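Local atomic coordinates of probable M18-family aminopeptidase 1 (Thermotoga maritima, PDB entry 2GLF), a protein that probably acts as a zinc-dependent aminopeptidase of the M18 family, removing amino acids from the N terminus of peptides. Residues A[383-388]-A[439-444]; A[351-356]-A[371-376]; A[148-151]-A[156-159]. All coordinates share one frame; numbering follows the deposited sequence.

Contact 1: residues A[383-388]-A[439-444]; sequences QGVIWQ and TYVAYR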
ATOM      1  N   GLN A 383     -56.173  20.765  10.588  1.00 13.87           N
ATOM      2  CA  GLN A 383     -56.739  19.717  11.429  1.00 13.78           C
ATOM      3  C   GLN A 383     -55.912  19.560  12.710  1.00 14.11           C
ATOM      4  O   GLN A 383     -56.171  18.669  13.533  1.00 14.25           O
ATOM      5  CB  GLN A 383     -56.772  18.381  10.683  1.00 26.02           C
ATOM      6  CG  GLN A 383     -57.623  18.374   9.432  1.00 29.46           C
ATOM      7  CD  GLN A 383     -58.999  18.965   9.661  1.00 32.20           C
ATOM      8  OE1 GLN A 383     -59.153  20.180   9.772  1.00 32.03           O
ATOM      9  NE2 GLN A 383     -60.006  18.106   9.739  1.00 34.18           N
ATOM     10  N   GLY A 384     -54.911  20.424  12.870  1.00 16.75           N
ATOM     11  CA  GLY A 384     -54.063  20.380  14.052  1.00 16.16           C
ATOM     12  C   GLY A 384     -53.201  19.137  14.178  1.00 16.47           C
ATOM     13  O   GLY A 384     -52.916  18.680  15.283  1.00 17.55           O
ATOM     14  N   VAL A 385     -52.778  18.587  13.046  1.00 28.53           N
ATOM     15  CA  VAL A 385     -51.942  17.395  13.051  1.00 27.77           C
ATOM     16  C   VAL A 385     -50.476  17.766  13.297  1.00 28.30           C
ATOM     17  O   VAL A 385     -49.934  18.671  12.662  1.00 28.92           O
ATOM     18  CB  VAL A 385     -52.045  16.650  11.711  1.00  6.02           C
ATOM     19  CG1 VAL A 385     -51.405  15.285  11.824  1.00  6.02           C
ATOM     20  CG2 VAL A 385     -53.491  16.537  11.298  1.00  6.02           C
ATOM     21  N   ILE A 386     -49.841  17.069  14.232  1.00 24.74           N
ATOM     22  CA  ILE A 386     -48.441  17.313  14.551  1.00 24.56           C
ATOM     23  C   ILE A 386     -47.562  16.652  13.485  1.00 24.62           C
ATOM     24  O   ILE A 386     -47.635  15.443  13.278  1.00 24.59           O
ATOM     25  CB  ILE A 386     -48.073  16.733  15.952  1.00 13.42           C
ATOM     26  CG1 ILE A 386     -48.601  17.641  17.068  1.00 13.11           C
ATOM     27  CG2 ILE A 386     -46.573  16.612  16.090  1.00 12.80           C
ATOM     28  CD1 ILE A 386     -50.095  17.778  17.101  1.00 13.99           C
ATOM     29  N   TRP A 387     -46.739  17.441  12.803  1.00 15.16           N
ATOM     30  CA  TRP A 387     -45.864  16.886  11.774  1.00 15.73           C
ATOM     31  C   TRP A 387     -44.482  17.550  11.778  1.00 15.44           C
ATOM     32  O   TRP A 387     -44.278  18.607  12.383  1.00 15.65           O
ATOM     33  CB  TRP A 387     -46.514  17.026  10.391  1.00 26.72           C
ATOM     34  CG  TRP A 387     -46.699  18.448   9.954  1.00 28.53           C
ATOM     35  CD1 TRP A 387     -47.611  19.350  10.436  1.00 29.65           C
ATOM     36  CD2 TRP A 387     -45.894  19.161   9.009  1.00 28.54           C
ATOM     37  NE1 TRP A 387     -47.415  20.581   9.854  1.00 28.78           N
ATOM     38  CE2 TRP A 387     -46.367  20.493   8.975  1.00 28.73           C
ATOM     39  CE3 TRP A 387     -44.813  18.805   8.188  1.00 25.80           C
ATOM     40  CZ2 TRP A 387     -45.796  21.471   8.152  1.00 28.50           C
ATOM     41  CZ3 TRP A 387     -44.245  19.777   7.369  1.00 28.68           C
ATOM     42  CH2 TRP A 387     -44.738  21.095   7.359  1.00 29.43           C
ATOM     43  N   GLN A 388     -43.532  16.916  11.100  1.00 11.90           N
ATOM     44  CA  GLN A 388     -42.167  17.426  11.024  1.00 10.50           C
ATOM     45  C   GLN A 388     -41.587  17.088   9.653  1.00 10.23           C
ATOM     46  O   GLN A 388     -42.028  16.137   9.018  1.00  9.60           O
ATOM     47  CB  GLN A 388     -41.315  16.788  12.134  1.00 17.78           C
ATOM     48  CG  GLN A 388     -41.267  15.267  12.091  1.00 16.15           C
ATOM     49  CD  GLN A 388     -40.468  14.659  13.234  1.00 17.99           C
ATOM     50  OE1 GLN A 388     -39.433  15.194  13.636  1.00 19.57           O
ATOM     51  NE2 GLN A 388     -40.934  13.522  13.750  1.00 15.94           N
ATOM     52  N   THR A 439     -49.729   9.347  12.909  1.00 16.35           N
ATOM     53  CA  THR A 439     -49.694   9.012  11.491  1.00 16.05           C
ATOM     54  C   THR A 439     -51.125   8.701  11.089  1.00 16.19           C
ATOM     55  O   THR A 439     -51.627   9.206  10.082  1.00 16.78           O
ATOM     56  CB  THR A 439     -48.805   7.793  11.228  1.00 12.57           C
ATOM     57  OG1 THR A 439     -47.436   8.160  11.439  1.00 12.26           O
ATOM     58  CG2 THR A 439     -48.986   7.294   9.799  1.00 12.26           C
ATOM     59  N   TYR A 440     -51.772   7.873  11.905  1.00 16.38           N
ATOM     60  CA  TYR A 440     -53.169   7.488  11.706  1.00 16.87           C
ATOM     61  C   TYR A 440     -54.056   8.730  11.599  1.00 16.74           C
ATOM     62  O   TYR A 440     -54.997   8.769  10.817  1.00 16.59           O
ATOM     63  CB  TYR A 440     -53.636   6.639  12.889  1.00 23.29           C
ATOM     64  CG  TYR A 440     -55.131   6.632  13.083  1.00 23.45           C
ATOM     65  CD1 TYR A 440     -55.971   5.967  12.187  1.00 23.59           C
ATOM     66  CD2 TYR A 440     -55.708   7.302  14.157  1.00 23.53           C
ATOM     67  CE1 TYR A 440     -57.351   5.972  12.359  1.00 25.25           C
ATOM     68  CE2 TYR A 440     -57.083   7.313  14.340  1.00 24.15           C
ATOM     69  CZ  TYR A 440     -57.900   6.649  13.439  1.00 24.65           C
ATOM     70  OH  TYR A 440     -59.264   6.681  13.615  1.00 24.81           O
ATOM     71  N   VAL A 441     -53.756   9.732  12.413  1.00 24.00           N
ATOM     72  CA  VAL A 441     -54.516  10.967  12.397  1.00 23.32           C
ATOM     73  C   VAL A 441     -54.264  11.703  11.087  1.00 23.36           C
ATOM     74  O   VAL A 441     -55.203  12.134  10.420  1.00 23.85           O
ATOM     75  CB  VAL A 441     -54.118  11.875  13.566  1.00 11.65           C
ATOM     76  CG1 VAL A 441     -54.899  13.175  13.499  1.00 10.47           C
ATOM     77  CG2 VAL A 441     -54.376  11.164  14.881  1.00 11.85           C
ATOM     78  N   ALA A 442     -52.991  11.837  10.720  1.00 13.68           N
ATOM     79  CA  ALA A 442     -52.613  12.516   9.485  1.00 13.68           C
ATOM     80  C   ALA A 442     -53.264  11.855   8.268  1.00 13.68           C
ATOM     81  O   ALA A 442     -53.880  12.530   7.443  1.00 13.68           O
ATOM     82  CB  ALA A 442     -51.096  12.519   9.338  1.00 11.08           C
ATOM     83  N   TYR A 443     -53.136  10.536   8.167  1.00 12.83           N
ATOM     84  CA  TYR A 443     -53.711   9.785   7.050  1.00 14.19           C
ATOM     85  C   TYR A 443     -55.225   9.926   6.919  1.00 14.83           C
ATOM     86  O   TYR A 443     -55.753  10.021   5.813  1.00 13.51           O
ATOM     87  CB  TYR A 443     -53.372   8.300   7.182  1.00 17.18           C
ATOM     88  CG  TYR A 443     -51.941   7.953   6.847  1.00 18.61           C
ATOM     89  CD1 TYR A 443     -51.464   6.659   7.043  1.00 19.72           C
ATOM     90  CD2 TYR A 443     -51.062   8.910   6.332  1.00 17.42           C
ATOM     91  CE1 TYR A 443     -50.147   6.322   6.736  1.00 21.29           C
ATOM     92  CE2 TYR A 443     -49.746   8.585   6.023  1.00 19.61           C
ATOM     93  CZ  TYR A 443     -49.295   7.286   6.229  1.00 20.37           C
ATOM     94  OH  TYR A 443     -47.996   6.942   5.932  1.00 17.54           O
ATOM     95  N   ARG A 444     -55.920   9.925   8.053  1.00 27.80           N
ATOM     96  CA  ARG A 444     -57.373  10.029   8.071  1.00 29.55           C
ATOM     97  C   ARG A 444     -57.848  11.403   7.642  1.00 30.53           C
ATOM     98  O   ARG A 444     -58.739  11.530   6.801  1.00 30.74           O
ATOM     99  CB  ARG A 444     -57.907   9.728   9.471  1.00 25.02           C
ATOM    100  CG  ARG A 444     -59.394   9.948   9.619  1.00 26.24           C
ATOM    101  CD  ARG A 444     -59.875   9.636  11.026  1.00 31.81           C
ATOM    102  NE  ARG A 444     -61.266  10.037  11.215  1.00 34.43           N
ATOM    103  CZ  ARG A 444     -61.977   9.784  12.308  1.00 34.43           C
ATOM    104  NH1 ARG A 444     -61.432   9.122  13.322  1.00 33.78           N
ATOM    105  NH2 ARG A 444     -63.238  10.191  12.383  1.00 35.76           N
TER
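Val-441 O and Ala-442 O, carbonyl oxygens of the two helix residues on which Val-385 rests, are both hydrogen-bonded to Ser-445 OG. The contact itself is apolar, and the two methyls of Val-385 divide it between them. CG1, trans to the backbone N (chi1 -169°), lies 3.7 Å from Ala-442 CB. CG2, on the side of the backbone N, faces Val-441 CG1 at 4.3 Å. The backbones come nearest at the same place, with Val-385 CA and Ala-442 CA 6.1 Å apart. Leu-380 touches both Val-385 and Ala-442 from helix 370-382, so the valine is held between two helices. The segment arrives here by ending that helix: Gly-384, at positive phi, closes a Schellman motif, and the chain then straightens into 387-389, within this chain an outermost strand of the mixed nine-stranded sheet. Helix 433-449 packs against this exit as part of the alpha/beta domain that also carries the metal site. Its Glu-438 OE1 accepts the N-H of Ile-386, which pins the chain just beyond Val-385. On the helix itself, Thr-439 CG2 sits over the rim of one face of the Tyr-443 ring, 3.4 Å above its plane. Turned elsewhere, the extended Arg-444 brings NH1 to Tyr-440 OH at 3.3 Å; the bond is bent (136°) and the hydroxyl lies 24° out of the guanidinium plane. Trp-387 turns its ring away from helix 433-449.

Contact 2: residues A[351-356]-A[371-376]; sequences VALVKY and EFVARV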
ATOM      1  N   VAL A 351     -45.759  13.077  12.441  1.00 27.24           N
ATOM      2  CA  VAL A 351     -45.614  12.339  11.198  1.00 26.11           C
ATOM      3  C   VAL A 351     -44.534  13.048  10.406  1.00 25.71           C
ATOM      4  O   VAL A 351     -44.416  14.277  10.467  1.00 25.05           O
ATOM      5  CB  VAL A 351     -46.904  12.374  10.360  1.00 27.10           C
ATOM      6  CG1 VAL A 351     -46.904  11.238   9.364  1.00 25.90           C
ATOM      7  CG2 VAL A 351     -48.109  12.300  11.261  1.00 27.10           C
ATOM      8  N   ALA A 352     -43.747  12.279   9.666  1.00 13.40           N
ATOM      9  CA  ALA A 352     -42.685  12.857   8.865  1.00 13.87           C
ATOM     10  C   ALA A 352     -43.165  13.083   7.452  1.00 14.40           C
ATOM     11  O   ALA A 352     -43.759  12.196   6.836  1.00 14.61           O
ATOM     12  CB  ALA A 352     -41.475  11.945   8.856  1.00  7.54           C
ATOM     13  N   LEU A 353     -42.918  14.288   6.951  1.00 23.31           N
ATOM     14  CA  LEU A 353     -43.288  14.659   5.593  1.00 23.99           C
ATOM     15  C   LEU A 353     -41.971  14.692   4.820  1.00 24.23           C
ATOM     16  O   LEU A 353     -41.099  15.521   5.092  1.00 24.64           O
ATOM     17  CB  LEU A 353     -43.978  16.031   5.595  1.00 13.25           C
ATOM     18  CG  LEU A 353     -44.510  16.632   4.290  1.00 14.21           C
ATOM     19  CD1 LEU A 353     -45.585  17.649   4.608  1.00 15.78           C
ATOM     20  CD2 LEU A 353     -43.377  17.280   3.504  1.00 15.09           C
ATOM     21  N   VAL A 354     -41.820  13.760   3.884  1.00 13.41           N
ATOM     22  CA  VAL A 354     -40.607  13.647   3.078  1.00 13.41           C
ATOM     23  C   VAL A 354     -40.858  14.151   1.667  1.00 14.00           C
ATOM     24  O   VAL A 354     -41.571  13.509   0.889  1.00 14.87           O
ATOM     25  CB  VAL A 354     -40.142  12.179   2.975  1.00  8.49           C
ATOM     26  CG1 VAL A 354     -38.737  12.127   2.454  1.00  8.49           C
ATOM     27  CG2 VAL A 354     -40.249  11.490   4.327  1.00  8.49           C
ATOM     28  N   LYS A 355     -40.267  15.290   1.326  1.00 26.33           N
ATOM     29  CA  LYS A 355     -40.452  15.857  -0.003  1.00 27.73           C
ATOM     30  C   LYS A 355     -39.716  15.074  -1.090  1.00 28.31           C
ATOM     31  O   LYS A 355     -40.171  15.021  -2.233  1.00 28.28           O
ATOM     32  CB  LYS A 355     -40.006  17.321  -0.016  1.00 23.60           C
ATOM     33  CG  LYS A 355     -40.285  18.022  -1.325  1.00 23.57           C
ATOM     34  CD  LYS A 355     -40.239  19.519  -1.152  1.00 24.35           C
ATOM     35  CE  LYS A 355     -40.410  20.234  -2.481  1.00 24.72           C
ATOM     36  NZ  LYS A 355     -39.292  19.923  -3.414  1.00 26.93           N
ATOM     37  N   TYR A 356     -38.585  14.467  -0.732  1.00 27.85           N
ATOM     38  CA  TYR A 356     -37.790  13.685  -1.683  1.00 28.37           C
ATOM     39  C   TYR A 356     -36.822  12.713  -1.004  1.00 29.50           C
ATOM     40  O   TYR A 356     -36.386  12.939   0.131  1.00 29.43           O
ATOM     41  CB  TYR A 356     -37.010  14.616  -2.622  1.00 31.92           C
ATOM     42  CG  TYR A 356     -36.108  15.605  -1.914  1.00 31.66           C
ATOM     43  CD1 TYR A 356     -34.973  15.177  -1.225  1.00 28.75           C
ATOM     44  CD2 TYR A 356     -36.410  16.966  -1.901  1.00 32.69           C
ATOM     45  CE1 TYR A 356     -34.164  16.075  -0.538  1.00 28.92           C
ATOM     46  CE2 TYR A 356     -35.609  17.872  -1.217  1.00 32.70           C
ATOM     47  CZ  TYR A 356     -34.490  17.421  -0.535  1.00 31.55           C
ATOM     48  OH  TYR A 356     -33.703  18.309   0.159  1.00 30.57           O
ATOM     49  N   GLU A 371     -46.564  23.169  -4.854  1.00 18.92           N
ATOM     50  CA  GLU A 371     -48.014  23.327  -4.812  1.00 19.28           C
ATOM     51  C   GLU A 371     -48.684  22.216  -4.016  1.00 18.51           C
ATOM     52  O   GLU A 371     -49.570  22.476  -3.200  1.00 18.21           O
ATOM     53  CB  GLU A 371     -48.604  23.370  -6.226  1.00 48.51           C
ATOM     54  CG  GLU A 371     -47.607  23.135  -7.351  1.00 53.51           C
ATOM     55  CD  GLU A 371     -46.684  24.316  -7.582  1.00 58.55           C
ATOM     56  OE1 GLU A 371     -47.169  25.382  -8.026  1.00 54.77           O
ATOM     57  OE2 GLU A 371     -45.472  24.172  -7.318  1.00 62.65           O
ATOM     58  N   PHE A 372     -48.259  20.977  -4.239  1.00 14.12           N
ATOM     59  CA  PHE A 372     -48.847  19.850  -3.526  1.00 13.54           C
ATOM     60  C   PHE A 372     -48.452  19.863  -2.048  1.00 13.59           C
ATOM     61  O   PHE A 372     -49.272  19.574  -1.176  1.00 14.43           O
ATOM     62  CB  PHE A 372     -48.421  18.529  -4.159  1.00 12.90           C
ATOM     63  CG  PHE A 372     -49.206  17.355  -3.668  1.00 12.74           C
ATOM     64  CD1 PHE A 372     -48.576  16.151  -3.373  1.00 12.30           C
ATOM     65  CD2 PHE A 372     -50.583  17.451  -3.494  1.00 11.84           C
ATOM     66  CE1 PHE A 372     -49.309  15.058  -2.907  1.00 12.89           C
ATOM     67  CE2 PHE A 372     -51.327  16.367  -3.027  1.00 10.57           C
ATOM     68  CZ  PHE A 372     -50.693  15.169  -2.734  1.00 11.40           C
ATOM     69  N   VAL A 373     -47.199  20.188  -1.755  1.00 21.39           N
ATOM     70  CA  VAL A 373     -46.770  20.241  -0.365  1.00 21.15           C
ATOM     71  C   VAL A 373     -47.598  21.332   0.321  1.00 21.98           C
ATOM     72  O   VAL A 373     -47.918  21.242   1.513  1.00 21.88           O
ATOM     73  CB  VAL A 373     -45.264  20.575  -0.249  1.00 15.58           C
ATOM     74  CG1 VAL A 373     -44.839  20.581   1.217  1.00 11.90           C
ATOM     75  CG2 VAL A 373     -44.448  19.559  -1.033  1.00 14.38           C
ATOM     76  N   ALA A 374     -47.951  22.359  -0.446  1.00 16.40           N
ATOM     77  CA  ALA A 374     -48.755  23.456   0.077  1.00 15.83           C
ATOM     78  C   ALA A 374     -50.120  22.911   0.490  1.00 15.72           C
ATOM     79  O   ALA A 374     -50.574  23.120   1.612  1.00 14.76           O
ATOM     80  CB  ALA A 374     -48.916  24.532  -0.987  1.00 14.19           C
ATOM     81  N   ARG A 375     -50.770  22.203  -0.427  1.00 17.64           N
ATOM     82  CA  ARG A 375     -52.076  21.627  -0.156  1.00 18.85           C
ATOM     83  C   ARG A 375     -52.051  20.688   1.048  1.00 18.58           C
ATOM     84  O   ARG A 375     -52.975  20.681   1.859  1.00 18.81           O
ATOM     85  CB  ARG A 375     -52.578  20.883  -1.392  1.00 34.34           C
ATOM     86  CG  ARG A 375     -52.881  21.798  -2.572  1.00 38.33           C
ATOM     87  CD  ARG A 375     -53.258  20.992  -3.797  1.00 44.67           C
ATOM     88  NE  ARG A 375     -54.387  20.108  -3.527  1.00 52.50           N
ATOM     89  CZ  ARG A 375     -54.753  19.100  -4.312  1.00 55.63           C
ATOM     90  NH1 ARG A 375     -54.072  18.845  -5.425  1.00 56.20           N
ATOM     91  NH2 ARG A 375     -55.801  18.347  -3.986  1.00 55.90           N
ATOM     92  N   VAL A 376     -50.992  19.895   1.167  1.00 19.81           N
ATOM     93  CA  VAL A 376     -50.870  18.963   2.280  1.00 18.38           C
ATOM     94  C   VAL A 376     -50.595  19.710   3.581  1.00 19.45           C
ATOM     95  O   VAL A 376     -51.112  19.353   4.636  1.00 19.58           O
ATOM     96  CB  VAL A 376     -49.729  17.954   2.029  1.00  4.80           C
ATOM     97  CG1 VAL A 376     -49.542  17.050   3.247  1.00  4.80           C
ATOM     98  CG2 VAL A 376     -50.041  17.130   0.795  1.00  4.80           C
TER
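Segments 351-356 and 371-376 draw nearest at Lys-355, just beyond strand 351-354, and Val-373, whose CA atoms are 7.7 Å apart, a spacing bridged by side chains alone. The strand and helix 370-382 belong to a beta-alpha-beta unit, in which the helix connects strand 351-354 to its parallel neighbour 387-389 and lies against one face of the sheet. Leu-353 is the strand's main anchor. Its CG is trans to the backbone N (chi1 -178°), which carries the forked end across to the helix: CD2 meets Val-373 CG1 at 4.3 Å, and CD1 meets Val-376 CG1, one helical turn further on, at 4.2 Å. Met-417 of strand 414-421 touches both Leu-353 and Val-376 and continues the apolar layer along the sheet. The other methyl of Val-373, CG2, lies 4.2 Å from CD of Lys-355. The lysine is extended as far as CE and bends only at its last torsion (chi4 -63°), so that its methylene chain lies beside the valine while its charged end is bound elsewhere. NZ forms salt bridges with Asp-367 and with Glu-224 of a second subunit; two carboxylates around one ammonium would be expected to stabilise its charge in this buried setting. The same subunit is reached from the helix by Glu-371, whose OE2 pairs with Arg-34 NH2 there. Within the helix the two methyls of Val-376 have separate tasks: CG1 points to Leu-353, and CG2 sits over the centre of the Phe-372 ring, 4.0 Å above its plane.

Contact 3: residues A[148-151]-A[156-159]; sequences IHIG and DPVF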
ATOM      1  N   ILE A 148     -47.470 -23.494   6.150  1.00 31.84           N
ATOM      2  CA  ILE A 148     -46.393 -23.745   7.096  1.00 29.74           C
ATOM      3  C   ILE A 148     -46.203 -22.591   8.079  1.00 28.16           C
ATOM      4  O   ILE A 148     -46.023 -21.439   7.676  1.00 27.52           O
ATOM      5  CB  ILE A 148     -45.053 -23.996   6.357  1.00 21.86           C
ATOM      6  CG1 ILE A 148     -45.149 -25.278   5.530  1.00 21.58           C
ATOM      7  CG2 ILE A 148     -43.907 -24.135   7.358  1.00 21.48           C
ATOM      8  CD1 ILE A 148     -45.403 -26.505   6.362  1.00 19.40           C
ATOM      9  N   HIS A 149     -46.250 -22.919   9.368  1.00 16.08           N
ATOM     10  CA  HIS A 149     -46.063 -21.944  10.436  1.00 15.83           C
ATOM     11  C   HIS A 149     -45.382 -22.621  11.614  1.00 16.06           C
ATOM     12  O   HIS A 149     -46.038 -23.124  12.520  1.00 17.22           O
ATOM     13  CB  HIS A 149     -47.406 -21.373  10.869  1.00 16.20           C
ATOM     14  CG  HIS A 149     -48.144 -20.688   9.765  1.00 17.01           C
ATOM     15  ND1 HIS A 149     -47.739 -19.481   9.237  1.00 17.44           N
ATOM     16  CD2 HIS A 149     -49.240 -21.057   9.065  1.00 16.37           C
ATOM     17  CE1 HIS A 149     -48.555 -19.135   8.259  1.00 16.05           C
ATOM     18  NE2 HIS A 149     -49.475 -20.074   8.134  1.00 18.46           N
ATOM     19  N   ILE A 150     -44.056 -22.643  11.588  1.00 12.16           N
ATOM     20  CA  ILE A 150     -43.287 -23.263  12.652  1.00 12.16           C
ATOM     21  C   ILE A 150     -42.455 -22.209  13.365  1.00 12.16           C
ATOM     22  O   ILE A 150     -41.753 -21.437  12.722  1.00 12.16           O
ATOM     23  CB  ILE A 150     -42.362 -24.332  12.093  1.00 12.20           C
ATOM     24  CG1 ILE A 150     -43.150 -25.231  11.135  1.00 11.98           C
ATOM     25  CG2 ILE A 150     -41.778 -25.150  13.232  1.00 11.98           C
ATOM     26  CD1 ILE A 150     -42.329 -26.316  10.494  1.00 11.98           C
ATOM     27  N   GLY A 151     -42.541 -22.191  14.694  1.00 19.01           N
ATOM     28  CA  GLY A 151     -41.817 -21.219  15.501  1.00 20.97           C
ATOM     29  C   GLY A 151     -42.821 -20.184  15.959  1.00 22.42           C
ATOM     30  O   GLY A 151     -42.553 -19.339  16.819  1.00 22.87           O
ATOM     31  N   ASP A 156     -44.279 -25.354  19.535  1.00 20.52           N
ATOM     32  CA  ASP A 156     -43.346 -25.756  18.489  1.00 19.03           C
ATOM     33  C   ASP A 156     -41.979 -25.086  18.643  1.00 17.07           C
ATOM     34  O   ASP A 156     -41.841 -24.102  19.366  1.00 16.80           O
ATOM     35  CB  ASP A 156     -43.948 -25.493  17.095  1.00 48.78           C
ATOM     36  CG  ASP A 156     -44.549 -24.111  16.956  1.00 51.55           C
ATOM     37  OD1 ASP A 156     -45.289 -23.693  17.865  1.00 54.00           O
ATOM     38  OD2 ASP A 156     -44.302 -23.451  15.929  1.00 56.60           O
ATOM     39  N   PRO A 157     -40.946 -25.625  17.975  1.00 28.13           N
ATOM     40  CA  PRO A 157     -39.595 -25.067  18.059  1.00 26.57           C
ATOM     41  C   PRO A 157     -39.349 -23.832  17.201  1.00 25.21           C
ATOM     42  O   PRO A 157     -40.251 -23.321  16.545  1.00 26.15           O
ATOM     43  CB  PRO A 157     -38.730 -26.239  17.613  1.00 16.79           C
ATOM     44  CG  PRO A 157     -39.560 -26.826  16.518  1.00 16.20           C
ATOM     45  CD  PRO A 157     -40.950 -26.842  17.140  1.00 17.43           C
ATOM     46  N   VAL A 158     -38.111 -23.355  17.234  1.00  7.72           N
ATOM     47  CA  VAL A 158     -37.704 -22.214  16.431  1.00  7.64           C
ATOM     48  C   VAL A 158     -36.440 -22.663  15.708  1.00  7.64           C
ATOM     49  O   VAL A 158     -35.981 -23.791  15.897  1.00  8.08           O
ATOM     50  CB  VAL A 158     -37.378 -20.974  17.300  1.00  4.85           C
ATOM     51  CG1 VAL A 158     -38.596 -20.572  18.109  1.00  4.85           C
ATOM     52  CG2 VAL A 158     -36.193 -21.262  18.199  1.00  4.85           C
ATOM     53  N   PHE A 159     -35.876 -21.799  14.876  1.00 14.05           N
ATOM     54  CA  PHE A 159     -34.657 -22.165  14.173  1.00 13.59           C
ATOM     55  C   PHE A 159     -33.558 -21.140  14.410  1.00 13.45           C
ATOM     56  O   PHE A 159     -33.779 -20.131  15.077  1.00 14.22           O
ATOM     57  CB  PHE A 159     -34.949 -22.321  12.684  1.00 17.53           C
ATOM     58  CG  PHE A 159     -36.055 -23.280  12.405  1.00 17.53           C
ATOM     59  CD1 PHE A 159     -37.381 -22.889  12.552  1.00 17.87           C
ATOM     60  CD2 PHE A 159     -35.776 -24.600  12.065  1.00 18.22           C
ATOM     61  CE1 PHE A 159     -38.411 -23.796  12.369  1.00 17.53           C
ATOM     62  CE2 PHE A 159     -36.807 -25.522  11.881  1.00 18.44           C
ATOM     63  CZ  PHE A 159     -38.124 -25.118  12.034  1.00 17.53           C
TER
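Ile-150 meets the Phe-159 ring from its very first side-chain atom: CB lies in the ring plane, at the edge, 4.0 Å from CE1. The branch CG2, set anti to the backbone N by the chi1 of -47°, goes closer, 3.7 Å from the same CE1 and 3.8 Å from CZ, so the isoleucine borders the rim of the ring and not its face. CG2 also touches Pro-157 CG at 4.3 Å. The other branch runs from CG1, on the side of the backbone N, to an extended CD1 (chi2 179°); beyond these segments the side chain as a whole packs on Tyr-213 and on Met-238 of a third subunit. One residue later, Gly-151 N donates to Asp-156 OD2 in a fairly straight bond (160°), whose modelled length of 2.5 Å is doubtfully short. The returning segment bonds outward too, Asp-156 O to Arg-234 NH2 of the third subunit, with further backbone bonds from Val-158. Phe-159 forms a backbone hydrogen bond with Leu-132 of strand 132-139 in the same chain, while Gly-237 of the third subunit packs on it. The arrangement is a short return of the chain after strand 145-150, within this chain an outermost strand of the six-stranded antiparallel sheet, at a subunit interface of the dodecamer.

How the contacts relate
Read from the N terminus, the three contacts come in series, none nested in or crossing another. Contact 3 closes a loop of four residues beyond strand 145-150 and belongs to the six-stranded antiparallel sheet. Contact 2 then closes 14 residues between its segments, joining strand 351-354 to helix 370-382, and contact 1 closes 50 residues between its segments, from the exit of that helix to helix 433-449. The latter two adjoin: Gln-388 N and Val-351 O are 2.9 Å apart, a probable hydrogen bond between neighbouring strands, and Ala-442 CB packs 3.6 Å from Val-351 CG2. Contact 3 lies across the chain's centre, its own centre about 39 Å from that of contact 1.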